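Local coordinates for glycosyl hydrolase, BNR repeat (Ralstonia eutropha, PDB 3B7F), which is a putative glycosyl hydrolase with BNR repeats, folded as a seven-bladed beta-propeller and probably acting as a hydrolase, at residues 184-189 against 237-242; 244-249 against 257-262. One frame throughout, in Å; residues are numbered along the deposited sequence.

After earlier blades, the chain builds one from strands 178-184, 192-197, 200-204 and 212-213. The next blade holds strands 234-239, 246-251, 254-259 and 264-266. Contact 1 closes a long loop of 47 residues. It brings the turn after strand 178-184 against the end of strand 234-239, so it ties two consecutive blades together. Contact 2 opens only after contact 1 has closed, and it is local. It closes the hairpin of strands 246-251 and 254-259 within the later of these two blades. The two contacts run in series, neither nesting nor crossing. Their centres are about 10 Å apart. The backbone pairing of Val-238 with Tyr-248 joins them through neighbouring strands.

Contact 1: residues 184-189 against 237-242. With EDO (1,2-ethanediol), chain K.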
ATOM      1  N   VAL A 184      -3.250  -6.837  -9.294  1.00 30.68           N
ATOM      2  CA  VAL A 184      -3.791  -7.844 -10.213  1.00 27.85           C
ATOM      3  C   VAL A 184      -5.007  -7.216 -10.900  1.00 29.26           C
ATOM      4  O   VAL A 184      -5.972  -6.862 -10.234  1.00 31.26           O
ATOM      5  CB  VAL A 184      -4.222  -9.114  -9.458  1.00 28.32           C
ATOM      6  CG1 VAL A 184      -4.846 -10.180 -10.450  1.00 18.49           C
ATOM      7  CG2 VAL A 184      -3.042  -9.666  -8.639  1.00 19.70           C
ATOM      8  N   ASP A 185      -4.969  -7.084 -12.217  1.00 29.85           N
ATOM      9  CA  ASP A 185      -6.051  -6.436 -12.977  1.00 31.70           C
ATOM     10  C   ASP A 185      -7.399  -7.166 -12.773  1.00 32.92           C
ATOM     11  O   ASP A 185      -7.443  -8.380 -12.956  1.00 33.09           O
ATOM     12  CB  ASP A 185      -5.670  -6.391 -14.467  1.00 30.62           C
ATOM     13  CG  ASP A 185      -6.475  -5.392 -15.277  1.00 31.32           C
ATOM     14  OD1 ASP A 185      -7.704  -5.348 -15.174  1.00 25.53           O
ATOM     15  OD2 ASP A 185      -5.851  -4.667 -16.070  1.00 32.52           O
ATOM     16  N   PRO A 186      -8.481  -6.439 -12.365  1.00 34.23           N
ATOM     17  CA  PRO A 186      -9.783  -7.105 -12.190  1.00 33.75           C
ATOM     18  C   PRO A 186     -10.351  -7.740 -13.462  1.00 34.70           C
ATOM     19  O   PRO A 186     -11.157  -8.659 -13.370  1.00 36.62           O
ATOM     20  CB  PRO A 186     -10.712  -5.970 -11.721  1.00 33.59           C
ATOM     21  CG  PRO A 186     -10.024  -4.711 -12.102  1.00 33.81           C
ATOM     22  CD  PRO A 186      -8.572  -4.999 -12.020  1.00 34.53           C
ATOM     23  N   ARG A 187      -9.948  -7.231 -14.620  1.00 33.98           N
ATOM     24  CA  ARG A 187     -10.376  -7.747 -15.900  1.00 33.65           C
ATOM     25  C   ARG A 187      -9.555  -8.923 -16.409  1.00 35.06           C
ATOM     26  O   ARG A 187     -10.016  -9.598 -17.317  1.00 36.37           O
ATOM     27  CB  ARG A 187     -10.255  -6.656 -16.950  1.00 35.25           C
ATOM     28  CG  ARG A 187     -11.097  -5.433 -16.706  1.00 26.44           C
ATOM     29  CD  ARG A 187     -10.663  -4.340 -17.615  1.00 26.83           C
ATOM     30  NE  ARG A 187      -9.312  -3.873 -17.313  1.00 28.28           N
ATOM     31  CZ  ARG A 187      -8.705  -2.864 -17.925  1.00 25.14           C
ATOM     32  NH1 ARG A 187      -9.327  -2.149 -18.861  1.00 25.09           N
ATOM     33  NH2 ARG A 187      -7.474  -2.544 -17.571  1.00 23.18           N
ATOM     34  N   ASP A 188      -8.363  -9.173 -15.856  1.00 33.89           N
ATOM     35  CA  ASP A 188      -7.487 -10.211 -16.382  1.00 33.71           C
ATOM     36  C   ASP A 188      -6.408 -10.612 -15.378  1.00 33.81           C
ATOM     37  O   ASP A 188      -5.513  -9.808 -15.129  1.00 35.60           O
ATOM     38  CB  ASP A 188      -6.822  -9.662 -17.663  1.00 34.91           C
ATOM     39  CG  ASP A 188      -5.875 -10.656 -18.335  1.00 36.10           C
ATOM     40  OD1 ASP A 188      -5.783 -11.819 -17.886  1.00 30.08           O
ATOM     41  OD2 ASP A 188      -5.225 -10.258 -19.335  1.00 38.54           O
ATOM     42  N   PRO A 189      -6.427 -11.864 -14.854  1.00 32.48           N
ATOM     43  CA  PRO A 189      -5.391 -12.289 -13.885  1.00 31.83           C
ATOM     44  C   PRO A 189      -3.938 -12.272 -14.395  1.00 33.34           C
ATOM     45  O   PRO A 189      -3.001 -12.287 -13.577  1.00 32.12           O
ATOM     46  CB  PRO A 189      -5.777 -13.741 -13.558  1.00 32.76           C
ATOM     47  CG  PRO A 189      -6.662 -14.180 -14.624  1.00 30.89           C
ATOM     48  CD  PRO A 189      -7.382 -12.958 -15.117  1.00 32.82           C
ATOM     49  N   VAL A 237       1.311   2.616  -5.421  1.00 26.70           N
ATOM     50  CA  VAL A 237       0.627   2.617  -6.711  1.00 25.54           C
ATOM     51  C   VAL A 237      -0.741   1.929  -6.507  1.00 27.54           C
ATOM     52  O   VAL A 237      -0.827   0.949  -5.762  1.00 28.15           O
ATOM     53  CB  VAL A 237       1.457   1.912  -7.860  1.00 26.98           C
ATOM     54  CG1 VAL A 237       0.954   2.350  -9.241  1.00 27.35           C
ATOM     55  CG2 VAL A 237       2.946   2.201  -7.776  1.00 27.29           C
ATOM     56  N   VAL A 238      -1.791   2.444  -7.163  1.00 28.94           N
ATOM     57  CA  VAL A 238      -3.150   1.875  -7.126  1.00 26.31           C
ATOM     58  C   VAL A 238      -3.742   1.830  -8.560  1.00 27.00           C
ATOM     59  O   VAL A 238      -3.416   2.651  -9.403  1.00 27.22           O
ATOM     60  CB  VAL A 238      -4.106   2.655  -6.143  1.00 28.98           C
ATOM     61  CG1 VAL A 238      -3.627   2.546  -4.671  1.00 26.79           C
ATOM     62  CG2 VAL A 238      -4.211   4.112  -6.505  1.00 22.57           C
ATOM     63  N   GLN A 239      -4.546   0.813  -8.838  1.00 26.92           N
ATOM     64  CA  GLN A 239      -5.258   0.661 -10.092  1.00 26.33           C
ATOM     65  C   GLN A 239      -6.704   0.803  -9.693  1.00 27.83           C
ATOM     66  O   GLN A 239      -7.146   0.109  -8.773  1.00 29.22           O
ATOM     67  CB  GLN A 239      -4.996  -0.717 -10.694  1.00 26.04           C
ATOM     68  CG  GLN A 239      -5.769  -1.005 -12.001  1.00 28.46           C
ATOM     69  CD  GLN A 239      -5.407  -2.336 -12.615  1.00 27.92           C
ATOM     70  OE1 GLN A 239      -5.042  -3.275 -11.904  1.00 22.96           O
ATOM     71  NE2 GLN A 239      -5.537  -2.434 -13.941  1.00 25.48           N
ATOM     72  N   HIS A 240      -7.458   1.665 -10.374  1.00 29.93           N
ATOM     73  CA  HIS A 240      -8.835   1.917  -9.967  1.00 31.66           C
ATOM     74  C   HIS A 240      -9.739   0.723 -10.303  1.00 33.49           C
ATOM     75  O   HIS A 240      -9.676   0.231 -11.397  1.00 32.79           O
ATOM     76  CB  HIS A 240      -9.392   3.189 -10.589  1.00 32.10           C
ATOM     77  CG  HIS A 240     -10.569   3.705  -9.841  1.00 32.95           C
ATOM     78  ND1 HIS A 240     -11.868   3.345 -10.134  1.00 43.19           N
ATOM     79  CD2 HIS A 240     -10.631   4.455  -8.723  1.00 36.08           C
ATOM     80  CE1 HIS A 240     -12.681   3.899  -9.254  1.00 35.42           C
ATOM     81  NE2 HIS A 240     -11.954   4.579  -8.389  1.00 35.59           N
ATOM     82  N   PRO A 241     -10.559   0.242  -9.345  1.00 32.34           N
ATOM     83  CA  PRO A 241     -11.363  -0.945  -9.642  1.00 33.65           C
ATOM     84  C   PRO A 241     -12.524  -0.706 -10.613  1.00 34.57           C
ATOM     85  O   PRO A 241     -12.919  -1.627 -11.331  1.00 32.56           O
ATOM     86  CB  PRO A 241     -11.857  -1.377  -8.256  1.00 32.27           C
ATOM     87  CG  PRO A 241     -11.848  -0.172  -7.469  1.00 32.61           C
ATOM     88  CD  PRO A 241     -10.799   0.726  -7.978  1.00 33.63           C
ATOM     89  N   ALA A 242     -13.063   0.513 -10.603  1.00 36.88           N
ATOM     90  CA  ALA A 242     -14.131   0.933 -11.513  1.00 38.39           C
ATOM     91  C   ALA A 242     -13.635   1.302 -12.938  1.00 37.40           C
ATOM     92  O   ALA A 242     -14.358   1.091 -13.892  1.00 43.82           O
ATOM     93  CB  ALA A 242     -14.895   2.116 -10.892  1.00 40.05           C
TER
HETATM   94  C1  EDO K 403      -5.812  -4.127  -6.081  1.00 41.12           C
HETATM   95  O1  EDO K 403      -5.343  -3.222  -7.114  1.00 40.33           O
HETATM   96  C2  EDO K 403      -4.946  -5.394  -5.995  1.00 36.77           C
HETATM   97  O2  EDO K 403      -4.967  -6.156  -7.224  1.00 33.66           O
HETATM   98  O   HOH W   1      -6.049  -3.963  -9.567  1.00 27.86           O
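Gln-239 reaches across to Asp-185 with its terminal amide. The bond from Gln-239 NE2 to Asp-185 OD2 is weak, 3.1 Å long and bent to 146°. The amide and carboxylate planes are 77° apart, and the two side chains meet nearly at right angles. The stronger partner of Gln-239 NE2 is the carbonyl oxygen of Pro-244. Gln-239 is extended, with CG anti to the backbone N (chi1 177°), which carries the amide to the 184-189 turn.

The tight part lies around Asp-185. Its OD1 accepts from Arg-187 N, an Asx turn, and from Arg-187 NE at 3.1 Å in a nearly straight bond. Arg-187 NH2 takes OD2, so the guanidinium grips the carboxylate side-on, using the syn lone pair of each oxygen. His-191 ND1 also bonds OD2. These partners fix the carboxylate that Gln-239 meets.

In this beta-propeller the contact joins neighbouring blades: a turn following the first strand of one meets the end of the first strand of the next.

The proline side is looser. Pro-186 CD lies 3.9 Å from Gln-239 OE1. Exposed Pro-186 and Pro-241 come no closer than 4.3 Å, from Pro-186 CG to Pro-241 O. On the solvent side a water donates to Val-184 O and, at 2.6 Å, to Gln-239 OE1. It also bonds an ethanediol whose O2 accepts from Val-184 N at 2.8 Å.

Contact 2: residues 244-249 against 257-262; sequences PDILYQ and RMDRRE. With EDO (1,2-ethanediol), chain J; EDO (1,2-ethanediol), chain S.
Leu-247 and Met-258, a selenomethionine, form the hydrogen-bonded pair of an antiparallel beta hairpin, the middle two strands of a four-stranded propeller blade. Leu-247 N donates to Met-258 O, and Met-258 N to Leu-247 O, each at 2.9 Å. Ile-246 with Asp-259 and Tyr-248 with Arg-257 are the flanking non-hydrogen-bonded pairs. Past the strand, Arg-260 N donates to Asp-245 O at 2.7 Å.

The carboxylates of Asp-245 and Asp-259 share Arg-261. Asp-245 OD2 sits over one face of its guanidinium, 3.0 Å from Arg-261 NH2, in a salt bridge with the two planes 52° apart. Arg-261 NH1 makes a second salt bridge, with a weak bond, to Asp-259 OD2. Asp-259 OD1 accepts from Arg-261 N, an Asx turn. Asp-245 OD1 has a long, weak ion pair with Arg-187. Arg-260 turns away to Glu-203, its strongest partner, and also donates from NH1 to an ethanediol.

With chi1 at -176°, Arg-257 sends its CG away from its own N, and the chain runs extended across the Tyr-248 ring. Its CG makes a CH-pi contact over the ring face, 3.9 Å from the centroid. Arg-257 NE reaches Tyr-248 OH only weakly, at 3.4 Å; the main partner of that hydroxyl is Pro-290 O. Ile-246 CG2 covers one face of the Arg-257 guanidinium. At the guanidinium edge, Arg-257 NH2 donates to O1 of a second ethanediol at 3.2 Å, and this O1 in turn donates to Asp-259 OD2.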
ATOM      1  N   PRO A 244     -10.156   0.402 -14.443  1.00 30.01           N
ATOM      2  CA  PRO A 244      -8.795  -0.212 -14.335  1.00 29.40           C
ATOM      3  C   PRO A 244      -7.700   0.263 -15.328  1.00 29.76           C
ATOM      4  O   PRO A 244      -6.527  -0.060 -15.123  1.00 29.70           O
ATOM      5  CB  PRO A 244      -9.068  -1.730 -14.374  1.00 27.95           C
ATOM      6  CG  PRO A 244     -10.501  -1.878 -14.903  1.00 29.64           C
ATOM      7  CD  PRO A 244     -11.218  -0.599 -14.693  1.00 28.88           C
ATOM      8  N   ASP A 245      -8.066   1.026 -16.361  1.00 30.07           N
ATOM      9  CA  ASP A 245      -7.063   1.729 -17.184  1.00 30.48           C
ATOM     10  C   ASP A 245      -6.371   2.854 -16.417  1.00 29.38           C
ATOM     11  O   ASP A 245      -5.251   3.239 -16.776  1.00 27.27           O
ATOM     12  CB  ASP A 245      -7.687   2.356 -18.428  1.00 32.80           C
ATOM     13  CG  ASP A 245      -8.153   1.321 -19.438  1.00 36.09           C
ATOM     14  OD1 ASP A 245      -7.391   0.376 -19.757  1.00 31.96           O
ATOM     15  OD2 ASP A 245      -9.284   1.494 -19.925  1.00 31.49           O
ATOM     16  N   ILE A 246      -7.028   3.371 -15.375  1.00 29.51           N
ATOM     17  CA  ILE A 246      -6.487   4.483 -14.584  1.00 30.24           C
ATOM     18  C   ILE A 246      -5.685   4.000 -13.372  1.00 27.23           C
ATOM     19  O   ILE A 246      -6.190   3.241 -12.536  1.00 26.89           O
ATOM     20  CB  ILE A 246      -7.613   5.453 -14.118  1.00 30.36           C
ATOM     21  CG1 ILE A 246      -8.614   5.739 -15.251  1.00 30.02           C
ATOM     22  CG2 ILE A 246      -7.009   6.752 -13.538  1.00 29.89           C
ATOM     23  CD1 ILE A 246      -8.003   6.186 -16.608  1.00 26.66           C
ATOM     24  N   LEU A 247      -4.424   4.430 -13.315  1.00 28.89           N
ATOM     25  CA  LEU A 247      -3.501   4.163 -12.216  1.00 29.92           C
ATOM     26  C   LEU A 247      -3.084   5.496 -11.594  1.00 28.03           C
ATOM     27  O   LEU A 247      -2.965   6.505 -12.291  1.00 26.35           O
ATOM     28  CB  LEU A 247      -2.240   3.409 -12.670  1.00 29.81           C
ATOM     29  CG  LEU A 247      -2.327   1.891 -12.905  1.00 35.04           C
ATOM     30  CD1 LEU A 247      -3.425   1.534 -13.853  1.00 33.24           C
ATOM     31  CD2 LEU A 247      -0.994   1.376 -13.429  1.00 33.99           C
ATOM     32  N   TYR A 248      -2.929   5.503 -10.277  1.00 24.36           N
ATOM     33  CA  TYR A 248      -2.417   6.671  -9.559  1.00 24.85           C
ATOM     34  C   TYR A 248      -1.219   6.226  -8.754  1.00 24.65           C
ATOM     35  O   TYR A 248      -1.130   5.063  -8.359  1.00 24.03           O
ATOM     36  CB  TYR A 248      -3.455   7.302  -8.647  1.00 23.87           C
ATOM     37  CG  TYR A 248      -4.605   8.025  -9.351  1.00 22.69           C
ATOM     38  CD1 TYR A 248      -5.764   7.345  -9.703  1.00 18.40           C
ATOM     39  CD2 TYR A 248      -4.557   9.404  -9.587  1.00 16.32           C
ATOM     40  CE1 TYR A 248      -6.833   8.006 -10.299  1.00 24.68           C
ATOM     41  CE2 TYR A 248      -5.632  10.076 -10.162  1.00 21.15           C
ATOM     42  CZ  TYR A 248      -6.766   9.362 -10.528  1.00 24.58           C
ATOM     43  OH  TYR A 248      -7.846   9.987 -11.120  1.00 28.85           O
ATOM     44  N   GLN A 249      -0.241   7.113  -8.585  1.00 26.63           N
ATOM     45  CA  GLN A 249       0.852   6.791  -7.675  1.00 25.48           C
ATOM     46  C   GLN A 249       1.344   7.991  -6.887  1.00 22.22           C
ATOM     47  O   GLN A 249       1.295   9.124  -7.367  1.00 22.42           O
ATOM     48  CB  GLN A 249       2.049   6.107  -8.385  1.00 24.39           C
ATOM     49  CG  GLN A 249       2.801   6.953  -9.410  1.00 27.13           C
ATOM     50  CD  GLN A 249       4.205   6.470  -9.657  1.00 28.14           C
ATOM     51  OE1 GLN A 249       5.000   6.415  -8.733  1.00 28.24           O
ATOM     52  NE2 GLN A 249       4.536   6.155 -10.915  1.00 30.19           N
ATOM     53  N   ARG A 257      -0.749  10.457 -12.294  1.00 25.21           N
ATOM     54  CA  ARG A 257      -1.889   9.747 -12.831  1.00 23.93           C
ATOM     55  C   ARG A 257      -1.493   9.226 -14.219  1.00 25.15           C
ATOM     56  O   ARG A 257      -0.877   9.942 -15.007  1.00 21.68           O
ATOM     57  CB  ARG A 257      -3.100  10.657 -12.953  1.00 24.53           C
ATOM     58  CG  ARG A 257      -4.359   9.948 -13.432  1.00 24.12           C
ATOM     59  CD  ARG A 257      -5.450  10.932 -13.708  1.00 24.69           C
ATOM     60  NE  ARG A 257      -6.638  10.268 -14.260  1.00 24.52           N
ATOM     61  CZ  ARG A 257      -6.882  10.027 -15.547  1.00 29.31           C
ATOM     62  NH1 ARG A 257      -6.003  10.309 -16.504  1.00 27.52           N
ATOM     63  NH2 ARG A 257      -8.010   9.430 -15.874  1.00 32.61           N
HETATM   64  N   MSE A 258      -1.848   7.980 -14.497  1.00 26.43           N
HETATM   65  CA  MSE A 258      -1.662   7.390 -15.824  1.00 28.30           C
HETATM   66  C   MSE A 258      -2.950   6.742 -16.322  1.00 27.19           C
HETATM   67  O   MSE A 258      -3.572   5.956 -15.617  1.00 28.85           O
HETATM   68  CB  MSE A 258      -0.561   6.324 -15.835  1.00 28.90           C
HETATM   69  CG  MSE A 258      -0.433   5.580 -17.174  1.00 30.47           C
HETATM   70 SE   MSE A 258       0.837   4.165 -17.252  0.75 22.45          SE
HETATM   71  CE  MSE A 258       2.464   5.113 -17.316  1.00 27.80           C
ATOM     72  N   ASP A 259      -3.336   7.094 -17.537  1.00 28.01           N
ATOM     73  CA  ASP A 259      -4.353   6.363 -18.264  1.00 29.64           C
ATOM     74  C   ASP A 259      -3.475   5.377 -19.039  1.00 28.70           C
ATOM     75  O   ASP A 259      -2.683   5.800 -19.884  1.00 25.67           O
ATOM     76  CB  ASP A 259      -5.151   7.274 -19.187  1.00 31.26           C
ATOM     77  CG  ASP A 259      -6.243   6.538 -19.894  1.00 33.14           C
ATOM     78  OD1 ASP A 259      -6.020   5.373 -20.269  1.00 29.45           O
ATOM     79  OD2 ASP A 259      -7.321   7.128 -20.058  1.00 33.81           O
ATOM     80  N   ARG A 260      -3.602   4.082 -18.754  1.00 30.42           N
ATOM     81  CA  ARG A 260      -2.750   3.063 -19.393  1.00 31.59           C
ATOM     82  C   ARG A 260      -2.779   3.079 -20.939  1.00 32.35           C
ATOM     83  O   ARG A 260      -1.778   2.743 -21.582  1.00 31.83           O
ATOM     84  CB  ARG A 260      -3.082   1.663 -18.850  1.00 33.09           C
ATOM     85  CG  ARG A 260      -2.170   0.529 -19.341  1.00 30.57           C
ATOM     86  CD  ARG A 260      -0.703   0.707 -18.919  1.00 29.62           C
ATOM     87  NE  ARG A 260       0.149  -0.150 -19.723  1.00 28.97           N
ATOM     88  CZ  ARG A 260       0.803   0.226 -20.820  1.00 27.63           C
ATOM     89  NH1 ARG A 260       0.739   1.451 -21.300  1.00 35.80           N
ATOM     90  NH2 ARG A 260       1.541  -0.652 -21.455  1.00 33.00           N
ATOM     91  N   ARG A 261      -3.901   3.496 -21.526  1.00 32.51           N
ATOM     92  CA  ARG A 261      -4.014   3.599 -22.993  1.00 33.35           C
ATOM     93  C   ARG A 261      -3.035   4.627 -23.543  1.00 32.24           C
ATOM     94  O   ARG A 261      -2.605   4.489 -24.667  1.00 31.29           O
ATOM     95  CB  ARG A 261      -5.408   4.013 -23.439  1.00 32.40           C
ATOM     96  CG  ARG A 261      -6.588   3.150 -22.963  1.00 35.26           C
ATOM     97  CD  ARG A 261      -7.728   4.118 -22.785  1.00 46.34           C
ATOM     98  NE  ARG A 261      -8.961   3.566 -22.265  1.00 49.54           N
ATOM     99  CZ  ARG A 261      -9.874   4.242 -21.555  1.00 52.60           C
ATOM    100  NH1 ARG A 261      -9.689   5.507 -21.160  1.00 41.65           N
ATOM    101  NH2 ARG A 261     -10.984   3.610 -21.166  1.00 62.57           N
ATOM    102  N   GLU A 262      -2.725   5.666 -22.765  1.00 31.07           N
ATOM    103  CA  GLU A 262      -1.736   6.679 -23.143  1.00 32.41           C
ATOM    104  C   GLU A 262      -0.315   6.212 -22.818  1.00 32.08           C
ATOM    105  O   GLU A 262       0.608   6.577 -23.512  1.00 32.14           O
ATOM    106  CB  GLU A 262      -2.024   8.020 -22.445  1.00 33.50           C
ATOM    107  CG  GLU A 262      -3.431   8.587 -22.752  1.00 37.61           C
ATOM    108  CD  GLU A 262      -3.767   9.893 -22.021  1.00 36.16           C
ATOM    109  OE1 GLU A 262      -3.107  10.250 -21.016  1.00 43.46           O
ATOM    110  OE2 GLU A 262      -4.726  10.557 -22.460  1.00 46.08           O
TER
HETATM  111  C1  EDO J 402      -8.512  10.518 -19.689  1.00 53.12           C
HETATM  112  O1  EDO J 402      -8.176   9.260 -19.065  1.00 36.98           O
HETATM  113  C2  EDO J 402      -7.536  11.661 -19.332  1.00 56.99           C
HETATM  114  O2  EDO J 402      -6.144  11.344 -19.578  1.00 55.02           O
HETATM  115  C1  EDO S 411       1.540   2.828 -25.289  1.00 61.45           C
HETATM  116  O1  EDO S 411       2.073   2.288 -24.076  1.00 49.52           O
HETATM  117  C2  EDO S 411       0.067   3.157 -25.112  1.00 60.34           C
HETATM  118  O2  EDO S 411      -0.758   2.003 -25.355  1.00 61.12           O